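Local coordinates for mitotic checkpoint control protein kinase BUB1 (Drosophila melanogaster, PDB 6JKK) that probably acts as an ATP-binding protein kinase of the mitotic checkpoint at the kinetochore, the chain here being its kinase domain, at residues E13-L18 / N91-Y96; Y157-L162 / H257-G262; Y264-Q269 / M277-V282. One frame throughout, in Å; residues are numbered along the deposited sequence.

Contact 1: residues E13-L18 / N91-Y96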
loop_
_atom_site.group_PDB
_atom_site.type_symbol
_atom_site.label_atom_id
_atom_site.label_comp_id
_atom_site.label_asym_id
_atom_site.label_seq_id
_atom_site.Cartn_x
_atom_site.Cartn_y
_atom_site.Cartn_z
ATOM N N GLU A 13 -22.497 -5.773 -2.977
ATOM C CA GLU A 13 -23.249 -6.800 -3.696
ATOM C C GLU A 13 -22.531 -7.253 -4.964
ATOM O O GLU A 13 -22.613 -8.419 -5.348
ATOM C CB GLU A 13 -24.662 -6.316 -4.026
ATOM C CG GLU A 13 -25.500 -5.989 -2.806
ATOM C CD GLU A 13 -26.961 -5.787 -3.140
ATOM O OE1 GLU A 13 -27.289 -5.673 -4.341
ATOM O OE2 GLU A 13 -27.782 -5.751 -2.200
ATOM N N LEU A 14 -21.830 -6.327 -5.614
ATOM C CA LEU A 14 -20.977 -6.682 -6.744
ATOM C C LEU A 14 -19.879 -7.634 -6.273
ATOM O O LEU A 14 -19.632 -8.671 -6.894
ATOM C CB LEU A 14 -20.359 -5.432 -7.367
ATOM C CG LEU A 14 -19.163 -5.660 -8.294
ATOM C CD1 LEU A 14 -19.577 -6.254 -9.634
ATOM C CD2 LEU A 14 -18.380 -4.370 -8.489
ATOM N N ILE A 15 -19.235 -7.279 -5.162
ATOM C CA ILE A 15 -18.193 -8.113 -4.561
ATOM C C ILE A 15 -18.687 -9.537 -4.269
ATOM O O ILE A 15 -18.019 -10.519 -4.608
ATOM C CB ILE A 15 -17.650 -7.488 -3.254
ATOM C CG1 ILE A 15 -16.927 -6.169 -3.538
ATOM C CG2 ILE A 15 -16.730 -8.468 -2.535
ATOM C CD1 ILE A 15 -15.949 -6.246 -4.684
ATOM N N SER A 16 -19.853 -9.645 -3.635
ATOM C CA SER A 16 -20.443 -10.950 -3.360
ATOM C C SER A 16 -20.681 -11.713 -4.654
ATOM O O SER A 16 -20.380 -12.907 -4.745
ATOM C CB SER A 16 -21.749 -10.805 -2.582
ATOM O OG SER A 16 -21.495 -10.269 -1.301
ATOM N N SER A 17 -21.220 -11.012 -5.650
ATOM C CA SER A 17 -21.495 -11.601 -6.958
ATOM C C SER A 17 -20.225 -12.129 -7.618
ATOM O O SER A 17 -20.208 -13.238 -8.156
ATOM C CB SER A 17 -22.167 -10.574 -7.875
ATOM O OG SER A 17 -21.911 -10.860 -9.239
ATOM N N LEU A 18 -19.165 -11.329 -7.567
ATOM C CA LEU A 18 -17.898 -11.698 -8.193
ATOM C C LEU A 18 -17.295 -12.940 -7.546
ATOM O O LEU A 18 -16.861 -13.865 -8.242
ATOM C CB LEU A 18 -16.910 -10.532 -8.131
ATOM C CG LEU A 18 -17.255 -9.305 -8.977
ATOM C CD1 LEU A 18 -16.326 -8.144 -8.664
ATOM C CD2 LEU A 18 -17.203 -9.650 -10.452
ATOM N N ASN A 91 -14.219 -10.323 5.752
ATOM C CA ASN A 91 -13.740 -9.762 4.496
ATOM C C ASN A 91 -13.124 -10.866 3.639
ATOM O O ASN A 91 -11.911 -11.097 3.673
ATOM C CB ASN A 91 -12.743 -8.628 4.754
ATOM C CG ASN A 91 -12.504 -7.769 3.523
ATOM O OD1 ASN A 91 -12.684 -8.220 2.388
ATOM N ND2 ASN A 91 -12.098 -6.523 3.740
ATOM N N TYR A 92 -13.972 -11.573 2.899
ATOM C CA TYR A 92 -13.496 -12.626 2.010
ATOM C C TYR A 92 -12.686 -11.999 0.890
ATOM O O TYR A 92 -11.688 -12.565 0.437
ATOM C CB TYR A 92 -14.672 -13.400 1.416
ATOM C CG TYR A 92 -15.495 -14.145 2.439
ATOM C CD1 TYR A 92 -15.103 -15.398 2.893
ATOM C CD2 TYR A 92 -16.666 -13.596 2.953
ATOM C CE1 TYR A 92 -15.853 -16.083 3.825
ATOM C CE2 TYR A 92 -17.426 -14.280 3.887
ATOM C CZ TYR A 92 -17.005 -15.520 4.318
ATOM O OH TYR A 92 -17.738 -16.213 5.252
ATOM N N TRP A 93 -13.121 -10.821 0.452
ATOM C CA TRP A 93 -12.518 -10.145 -0.695
ATOM C C TRP A 93 -11.032 -9.887 -0.504
ATOM O O TRP A 93 -10.233 -10.091 -1.421
ATOM C CB TRP A 93 -13.252 -8.829 -0.968
ATOM C CG TRP A 93 -12.728 -8.072 -2.155
ATOM C CD1 TRP A 93 -11.962 -6.931 -2.139
ATOM C CD2 TRP A 93 -12.932 -8.399 -3.533
ATOM N NE1 TRP A 93 -11.682 -6.535 -3.430
ATOM C CE2 TRP A 93 -12.268 -7.418 -4.300
ATOM C CE3 TRP A 93 -13.615 -9.428 -4.193
ATOM C CZ2 TRP A 93 -12.271 -7.441 -5.700
ATOM C CZ3 TRP A 93 -13.615 -9.448 -5.575
ATOM C CH2 TRP A 93 -12.949 -8.464 -6.315
ATOM N N GLU A 94 -10.660 -9.433 0.688
ATOM C CA GLU A 94 -9.254 -9.190 0.980
ATOM C C GLU A 94 -8.405 -10.457 0.790
ATOM O O GLU A 94 -7.312 -10.399 0.216
ATOM C CB GLU A 94 -9.096 -8.627 2.391
ATOM C CG GLU A 94 -7.656 -8.468 2.829
ATOM C CD GLU A 94 -7.552 -7.720 4.132
ATOM O OE1 GLU A 94 -8.609 -7.375 4.703
ATOM O OE2 GLU A 94 -6.418 -7.476 4.574
ATOM N N PHE A 95 -8.923 -11.597 1.245
ATOM C CA PHE A 95 -8.237 -12.877 1.112
ATOM C C PHE A 95 -8.105 -13.206 -0.377
ATOM O O PHE A 95 -7.027 -13.598 -0.837
ATOM C CB PHE A 95 -9.008 -13.976 1.869
ATOM C CG PHE A 95 -8.223 -15.250 2.107
ATOM C CD1 PHE A 95 -6.835 -15.275 2.006
ATOM C CD2 PHE A 95 -8.891 -16.437 2.418
ATOM C CE1 PHE A 95 -6.121 -16.458 2.222
ATOM C CE2 PHE A 95 -8.191 -17.622 2.637
ATOM C CZ PHE A 95 -6.807 -17.638 2.535
ATOM N N TYR A 96 -9.183 -13.011 -1.137
ATOM C CA TYR A 96 -9.146 -13.250 -2.584
ATOM C C TYR A 96 -8.045 -12.449 -3.287
ATOM O O TYR A 96 -7.244 -13.020 -4.028
ATOM C CB TYR A 96 -10.504 -12.944 -3.240
ATOM C CG TYR A 96 -10.401 -12.822 -4.756
ATOM C CD1 TYR A 96 -10.341 -13.954 -5.562
ATOM C CD2 TYR A 96 -10.350 -11.573 -5.375
ATOM C CE1 TYR A 96 -10.224 -13.847 -6.947
ATOM C CE2 TYR A 96 -10.236 -11.454 -6.762
ATOM C CZ TYR A 96 -10.178 -12.595 -7.537
ATOM O OH TYR A 96 -10.071 -12.492 -8.909
#
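Ile15 lays its CD1 methyl over the centre of the six-membered ring of Trp93, 3.7 Å from the centroid and only 5° off the ring normal, a CH-pi contact made squarely on the face. Its other branch, CG2, lies nearer the root of the same side chain, between Trp93 CB at 3.8 Å and the CE3 corner of the six-membered ring at 3.7 Å, and the isoleucine thus spans the indole from its root to the benzo ring. The Trp93 side chain stands across that of Ile15 at about a right angle. With CG anti to the backbone N (chi1 -179°), the indole extends from helix 92-104 toward helix 12-21 and presents its face to the isoleucine. One turn further on, Leu18 adds a looser touch, its CD1 lying 4.1 Å from Trp93 CH2. Tyr96 CD2 approaches the opposite face of the indole, 3.9 Å above the plane and toward the rim, so the ring has side chains on both faces. The indole N-H is satisfied as well, since Trp93 NE1 donates to Ser211 O. At the start of the helix Asn91 serves as N-cap: its OD1 accepts from Glu94 N at 2.9 Å, the donor lying well above the carbonyl plane. Glu94 in turn forms a salt bridge with Lys85, the predicted ATP-binding lysine. This lysine-glutamate pair is the hallmark of the αC helix in the active-like arrangement of protein kinases, and here helix 12-21, from near the N-terminus of the chain, packs against αC through Trp93.

Contact 2: residues Y157-L162 / H257-G262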
loop_
_atom_site.group_PDB
_atom_site.type_symbol
_atom_site.label_atom_id
_atom_site.label_comp_id
_atom_site.label_asym_id
_atom_site.label_seq_id
_atom_site.Cartn_x
_atom_site.Cartn_y
_atom_site.Cartn_z
ATOM N N TYR A 157 16.799 13.032 -0.610
ATOM C CA TYR A 157 17.361 11.905 -1.352
ATOM C C TYR A 157 16.899 10.560 -0.795
ATOM O O TYR A 157 16.687 9.608 -1.554
ATOM C CB TYR A 157 18.885 12.027 -1.446
ATOM C CG TYR A 157 19.286 13.100 -2.430
ATOM C CD1 TYR A 157 19.306 14.442 -2.059
ATOM C CD2 TYR A 157 19.606 12.778 -3.741
ATOM C CE1 TYR A 157 19.657 15.427 -2.964
ATOM C CE2 TYR A 157 19.956 13.756 -4.649
ATOM C CZ TYR A 157 19.974 15.074 -4.258
ATOM O OH TYR A 157 20.323 16.039 -5.178
ATOM N N VAL A 158 16.706 10.485 0.519
ATOM C CA VAL A 158 16.063 9.302 1.100
ATOM C C VAL A 158 14.651 9.152 0.527
ATOM O O VAL A 158 14.219 8.042 0.197
ATOM C CB VAL A 158 16.034 9.353 2.645
ATOM C CG1 VAL A 158 15.205 8.212 3.201
ATOM C CG2 VAL A 158 17.442 9.268 3.196
ATOM N N VAL A 159 13.941 10.270 0.375
ATOM C CA VAL A 159 12.598 10.215 -0.210
ATOM C C VAL A 159 12.655 9.747 -1.673
ATOM O O VAL A 159 11.811 8.959 -2.108
ATOM C CB VAL A 159 11.834 11.555 -0.079
ATOM C CG1 VAL A 159 10.446 11.452 -0.711
ATOM C CG2 VAL A 159 11.707 11.967 1.398
ATOM N N MET A 160 13.651 10.212 -2.425
ATOM C CA MET A 160 13.806 9.753 -3.806
ATOM C C MET A 160 13.987 8.242 -3.858
ATOM O O MET A 160 13.422 7.564 -4.728
ATOM C CB MET A 160 15.013 10.403 -4.474
ATOM C CG MET A 160 14.946 11.892 -4.589
ATOM S SD MET A 160 16.375 12.407 -5.537
ATOM C CE MET A 160 16.421 14.129 -5.047
ATOM N N HIS A 161 14.787 7.715 -2.932
ATOM C CA HIS A 161 15.066 6.274 -2.888
ATOM C C HIS A 161 13.796 5.481 -2.590
ATOM O O HIS A 161 13.502 4.470 -3.253
ATOM C CB HIS A 161 16.136 5.981 -1.831
ATOM C CG HIS A 161 16.811 4.649 -1.992
ATOM N ND1 HIS A 161 16.166 3.455 -1.762
ATOM C CD2 HIS A 161 18.082 4.331 -2.336
ATOM C CE1 HIS A 161 17.005 2.454 -1.970
ATOM N NE2 HIS A 161 18.175 2.961 -2.315
ATOM N N LEU A 162 13.045 5.940 -1.591
ATOM C CA LEU A 162 11.787 5.307 -1.215
ATOM C C LEU A 162 10.730 5.449 -2.312
ATOM O O LEU A 162 9.947 4.537 -2.538
ATOM C CB LEU A 162 11.261 5.894 0.100
ATOM C CG LEU A 162 12.061 5.611 1.370
ATOM C CD1 LEU A 162 11.437 6.311 2.576
ATOM C CD2 LEU A 162 12.149 4.108 1.612
ATOM N N HIS A 257 4.349 13.139 -1.183
ATOM C CA HIS A 257 4.127 14.467 -0.608
ATOM C C HIS A 257 4.312 14.485 0.911
ATOM O O HIS A 257 4.903 15.420 1.464
ATOM C CB HIS A 257 2.724 14.968 -0.980
ATOM C CG HIS A 257 2.474 16.402 -0.634
ATOM N ND1 HIS A 257 2.178 16.819 0.645
ATOM C CD2 HIS A 257 2.455 17.515 -1.406
ATOM C CE1 HIS A 257 2.002 18.130 0.651
ATOM N NE2 HIS A 257 2.165 18.577 -0.583
ATOM N N VAL A 258 3.791 13.463 1.587
ATOM C CA VAL A 258 3.921 13.376 3.045
ATOM C C VAL A 258 5.385 13.197 3.445
ATOM O O VAL A 258 5.848 13.791 4.423
ATOM C CB VAL A 258 3.062 12.226 3.625
ATOM C CG1 VAL A 258 3.265 12.107 5.125
ATOM C CG2 VAL A 258 1.603 12.474 3.338
ATOM N N LEU A 259 6.111 12.383 2.677
ATOM C CA LEU A 259 7.514 12.111 2.959
ATOM C C LEU A 259 8.356 13.369 2.769
ATOM O O LEU A 259 9.187 13.706 3.614
ATOM C CB LEU A 259 8.034 10.990 2.047
ATOM C CG LEU A 259 7.353 9.624 2.170
ATOM C CD1 LEU A 259 7.994 8.610 1.233
ATOM C CD2 LEU A 259 7.426 9.134 3.592
ATOM N N LEU A 260 8.136 14.058 1.653
ATOM C CA LEU A 260 8.902 15.262 1.317
ATOM C C LEU A 260 8.636 16.437 2.259
ATOM O O LEU A 260 9.562 17.167 2.639
ATOM C CB LEU A 260 8.589 15.701 -0.117
ATOM C CG LEU A 260 9.360 15.115 -1.297
ATOM C CD1 LEU A 260 8.841 15.673 -2.609
ATOM C CD2 LEU A 260 10.848 15.401 -1.157
ATOM N N PHE A 261 7.370 16.627 2.622
ATOM C CA PHE A 261 6.951 17.873 3.247
ATOM C C PHE A 261 6.458 17.734 4.687
ATOM O O PHE A 261 6.308 18.732 5.394
ATOM C CB PHE A 261 5.898 18.574 2.370
ATOM C CG PHE A 261 6.385 18.899 0.979
ATOM C CD1 PHE A 261 7.509 19.701 0.793
ATOM C CD2 PHE A 261 5.716 18.413 -0.137
ATOM C CE1 PHE A 261 7.964 20.004 -0.484
ATOM C CE2 PHE A 261 6.160 18.709 -1.417
ATOM C CZ PHE A 261 7.287 19.504 -1.593
ATOM N N GLY A 262 6.208 16.505 5.129
ATOM C CA GLY A 262 5.707 16.289 6.478
ATOM C C GLY A 262 4.245 16.670 6.626
ATOM O O GLY A 262 3.698 16.671 7.734
#
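Two antiparallel helices of the kinase C-lobe, the αE-like helix 156-175 and the αF-like helix 246-261, meet here, their short segments running 165° apart in direction with axes 9.6 Å from each other. Val159 is the residue that enters between them. Its CG1 methyl approaches Leu259 CB to 3.7 Å and Leu260 CG to 3.9 Å, settling between the root of Leu259 and the branch of Leu260, while CG2 rests over the backbone of the same turn, 3.8 Å from Leu259 O. The chi1 of 180° sets CG1 anti to the backbone N and CG2 anti to the carbonyl carbon, which spreads the two methyls across helix 246-261. Leu260 does not start out toward helix 156-175, but its end comes nearer, with CD2 4.0 Å from Val159 CG1. A turn along, Leu162 and Leu259 meet more loosely through their CD1 methyls, 4.4 Å apart. Trp291 of helix 288-299 lies against both Val159 and Leu260 and extends the apolar cluster to a third helix. All four touching residues are buried, and their side chains bring only hydrocarbon to the interface; the two helices are therefore held here by van der Waals contact and exclusion of water, so that side-chain shape, rather than directional bonding, probably sets their spacing here.

Contact 3: residues Y264-Q269 / M277-V282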
loop_
_atom_site.group_PDB
_atom_site.type_symbol
_atom_site.label_atom_id
_atom_site.label_comp_id
_atom_site.label_asym_id
_atom_site.label_seq_id
_atom_site.Cartn_x
_atom_site.Cartn_y
_atom_site.Cartn_z
ATOM N N TYR A 264 0.116 16.528 4.679
ATOM C CA TYR A 264 -0.724 15.829 3.712
ATOM C C TYR A 264 -0.959 16.669 2.459
ATOM O O TYR A 264 -0.920 17.898 2.506
ATOM C CB TYR A 264 -2.029 15.363 4.367
ATOM C CG TYR A 264 -1.766 14.328 5.438
ATOM C CD1 TYR A 264 -1.294 13.065 5.100
ATOM C CD2 TYR A 264 -1.960 14.618 6.785
ATOM C CE1 TYR A 264 -1.030 12.117 6.063
ATOM C CE2 TYR A 264 -1.701 13.672 7.759
ATOM C CZ TYR A 264 -1.234 12.424 7.389
ATOM O OH TYR A 264 -0.969 11.473 8.349
ATOM N N MET A 265 -1.176 15.998 1.336
ATOM C CA MET A 265 -1.311 16.673 0.052
ATOM C C MET A 265 -2.686 17.299 -0.152
ATOM O O MET A 265 -3.716 16.642 0.012
ATOM C CB MET A 265 -1.028 15.685 -1.081
ATOM C CG MET A 265 -1.113 16.292 -2.476
ATOM S SD MET A 265 -0.767 15.078 -3.761
ATOM C CE MET A 265 -2.258 14.077 -3.724
ATOM N N GLU A 266 -2.689 18.578 -0.504
ATOM C CA GLU A 266 -3.877 19.218 -1.033
ATOM C C GLU A 266 -3.597 19.550 -2.483
ATOM O O GLU A 266 -2.598 20.197 -2.812
ATOM C CB GLU A 266 -4.200 20.500 -0.281
ATOM C CG GLU A 266 -4.220 20.358 1.217
ATOM C CD GLU A 266 -4.457 21.690 1.880
ATOM O OE1 GLU A 266 -3.517 22.214 2.517
ATOM O OE2 GLU A 266 -5.579 22.222 1.738
ATOM N N VAL A 267 -4.500 19.115 -3.345
ATOM C CA VAL A 267 -4.342 19.272 -4.775
ATOM C C VAL A 267 -5.210 20.430 -5.300
ATOM O O VAL A 267 -6.365 20.580 -4.897
ATOM C CB VAL A 267 -4.667 17.931 -5.453
ATOM C CG1 VAL A 267 -5.265 18.142 -6.780
ATOM C CG2 VAL A 267 -3.416 17.082 -5.564
ATOM N N VAL A 268 -4.635 21.275 -6.158
ATOM C CA VAL A 268 -5.376 22.364 -6.802
ATOM C C VAL A 268 -4.951 22.477 -8.263
ATOM O O VAL A 268 -3.911 21.944 -8.650
ATOM C CB VAL A 268 -5.113 23.733 -6.132
ATOM C CG1 VAL A 268 -5.414 23.686 -4.646
ATOM C CG2 VAL A 268 -3.677 24.175 -6.363
ATOM N N GLN A 269 -5.743 23.173 -9.070
ATOM C CA GLN A 269 -5.336 23.475 -10.437
ATOM C C GLN A 269 -4.306 24.597 -10.437
ATOM O O GLN A 269 -4.505 25.625 -9.786
ATOM C CB GLN A 269 -6.538 23.883 -11.288
ATOM C CG GLN A 269 -7.575 22.792 -11.446
ATOM C CD GLN A 269 -8.627 23.112 -12.495
ATOM O OE1 GLN A 269 -8.420 22.886 -13.688
ATOM N NE2 GLN A 269 -9.768 23.632 -12.052
ATOM N N MET A 277 -1.745 20.207 -9.468
ATOM C CA MET A 277 -0.490 20.019 -8.750
ATOM C C MET A 277 -0.771 20.184 -7.261
ATOM O O MET A 277 -1.794 20.763 -6.881
ATOM C CB MET A 277 0.550 21.056 -9.203
ATOM C CG MET A 277 1.014 20.896 -10.643
ATOM S SD MET A 277 1.888 19.343 -10.895
ATOM C CE MET A 277 3.525 19.810 -10.320
ATOM N N PRO A 278 0.125 19.663 -6.410
ATOM C CA PRO A 278 -0.043 19.942 -4.981
ATOM C C PRO A 278 0.013 21.438 -4.718
ATOM O O PRO A 278 0.689 22.170 -5.451
ATOM C CB PRO A 278 1.168 19.256 -4.348
ATOM C CG PRO A 278 1.502 18.136 -5.302
ATOM C CD PRO A 278 1.224 18.713 -6.668
ATOM N N LYS A 279 -0.690 21.887 -3.683
ATOM C CA LYS A 279 -0.721 23.296 -3.316
ATOM C C LYS A 279 0.669 23.759 -2.881
ATOM O O LYS A 279 1.037 24.926 -3.041
ATOM C CB LYS A 279 -1.729 23.485 -2.185
ATOM C CG LYS A 279 -2.161 24.907 -1.929
ATOM C CD LYS A 279 -3.408 24.900 -1.061
ATOM C CE LYS A 279 -3.768 26.293 -0.597
ATOM N NZ LYS A 279 -5.026 26.273 0.205
ATOM N N THR A 280 1.439 22.818 -2.342
ATOM C CA THR A 280 2.787 23.079 -1.849
ATOM C C THR A 280 3.794 23.270 -2.984
ATOM O O THR A 280 3.908 22.425 -3.873
ATOM C CB THR A 280 3.269 21.910 -0.955
ATOM O OG1 THR A 280 2.397 21.778 0.174
ATOM C CG2 THR A 280 4.682 22.155 -0.466
ATOM N N ASN A 281 4.523 24.382 -2.948
ATOM C CA ASN A 281 5.617 24.604 -3.886
ATOM C C ASN A 281 6.850 23.793 -3.494
ATOM O O ASN A 281 7.329 23.893 -2.364
ATOM C CB ASN A 281 5.983 26.090 -3.938
ATOM C CG ASN A 281 4.841 26.962 -4.430
ATOM O OD1 ASN A 281 4.188 26.648 -5.425
ATOM N ND2 ASN A 281 4.596 28.066 -3.731
ATOM N N VAL A 282 7.351 22.984 -4.422
ATOM C CA VAL A 282 8.634 22.314 -4.239
ATOM C C VAL A 282 9.707 23.396 -4.155
ATOM O O VAL A 282 9.758 24.276 -5.014
ATOM C CB VAL A 282 8.953 21.385 -5.422
ATOM C CG1 VAL A 282 10.198 20.564 -5.134
ATOM C CG2 VAL A 282 7.763 20.469 -5.722
HETATM O O HOH W 1 -0.127 20.302 -0.917
#
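Val268 and Met277 form the antiparallel hydrogen-bonded pair of a short beta hairpin, joined in both directions: Val268 N donates to Met277 O at 3.0 Å and Met277 N to Val268 O at 2.9 Å. Next to it, Val267 faces Pro278 as a non-hydrogen-bonded pair, a position where the missing N-H of proline costs no cross-strand bond. Beyond the proline, Lys279 N donates to Glu266 O at 2.7 Å, the donor almost in line with the carbonyl, and Pro278 CA brings a CA-H...O contact to the same oxygen at 3.4 Å. Where the strands part, a water accepts from Glu266 N at 3.1 Å and from Thr280 N at 3.3 Å, bridging the two backbones. On the buried side Met265 SD lies 4.1 Å from Pro278 CG; CG anti to the backbone N (chi1 -179°) carries the sulfur there, among residues of helix 246-261. On the exposed side Glu266 OE2 and Lys279 NZ remain 4.4 Å apart, too far for a salt bridge. The hairpin is thus fastened mainly by its main chain, with a water continuing the pairing and the opposite charges probably adding only a weak, solvent-screened attraction.

How the contacts relate
Contacts 2 and 3 are neighbours in the C-lobe, their centres 15 Å apart, and helix 246-261 is followed in the chain, after a short connection, by strand 267-269 of the hairpin. They touch: His257 NE2 lies 3.3 Å from Thr280 OG1, a probable but weak hydrogen bond, and Val258 CG2 packs at 3.4 Å on Tyr264 CD1. Helix 288-299 also serves both, meeting Leu260 of contact 2 and Pro278 of contact 3 through Phe295. Contact 1 stands apart in the N-lobe, its centre 34 Å from that of contact 2 and 35 Å from that of contact 3. It alone approaches the predicted ATP site, the Trp93 side chain being about 10 Å from that of Lys85.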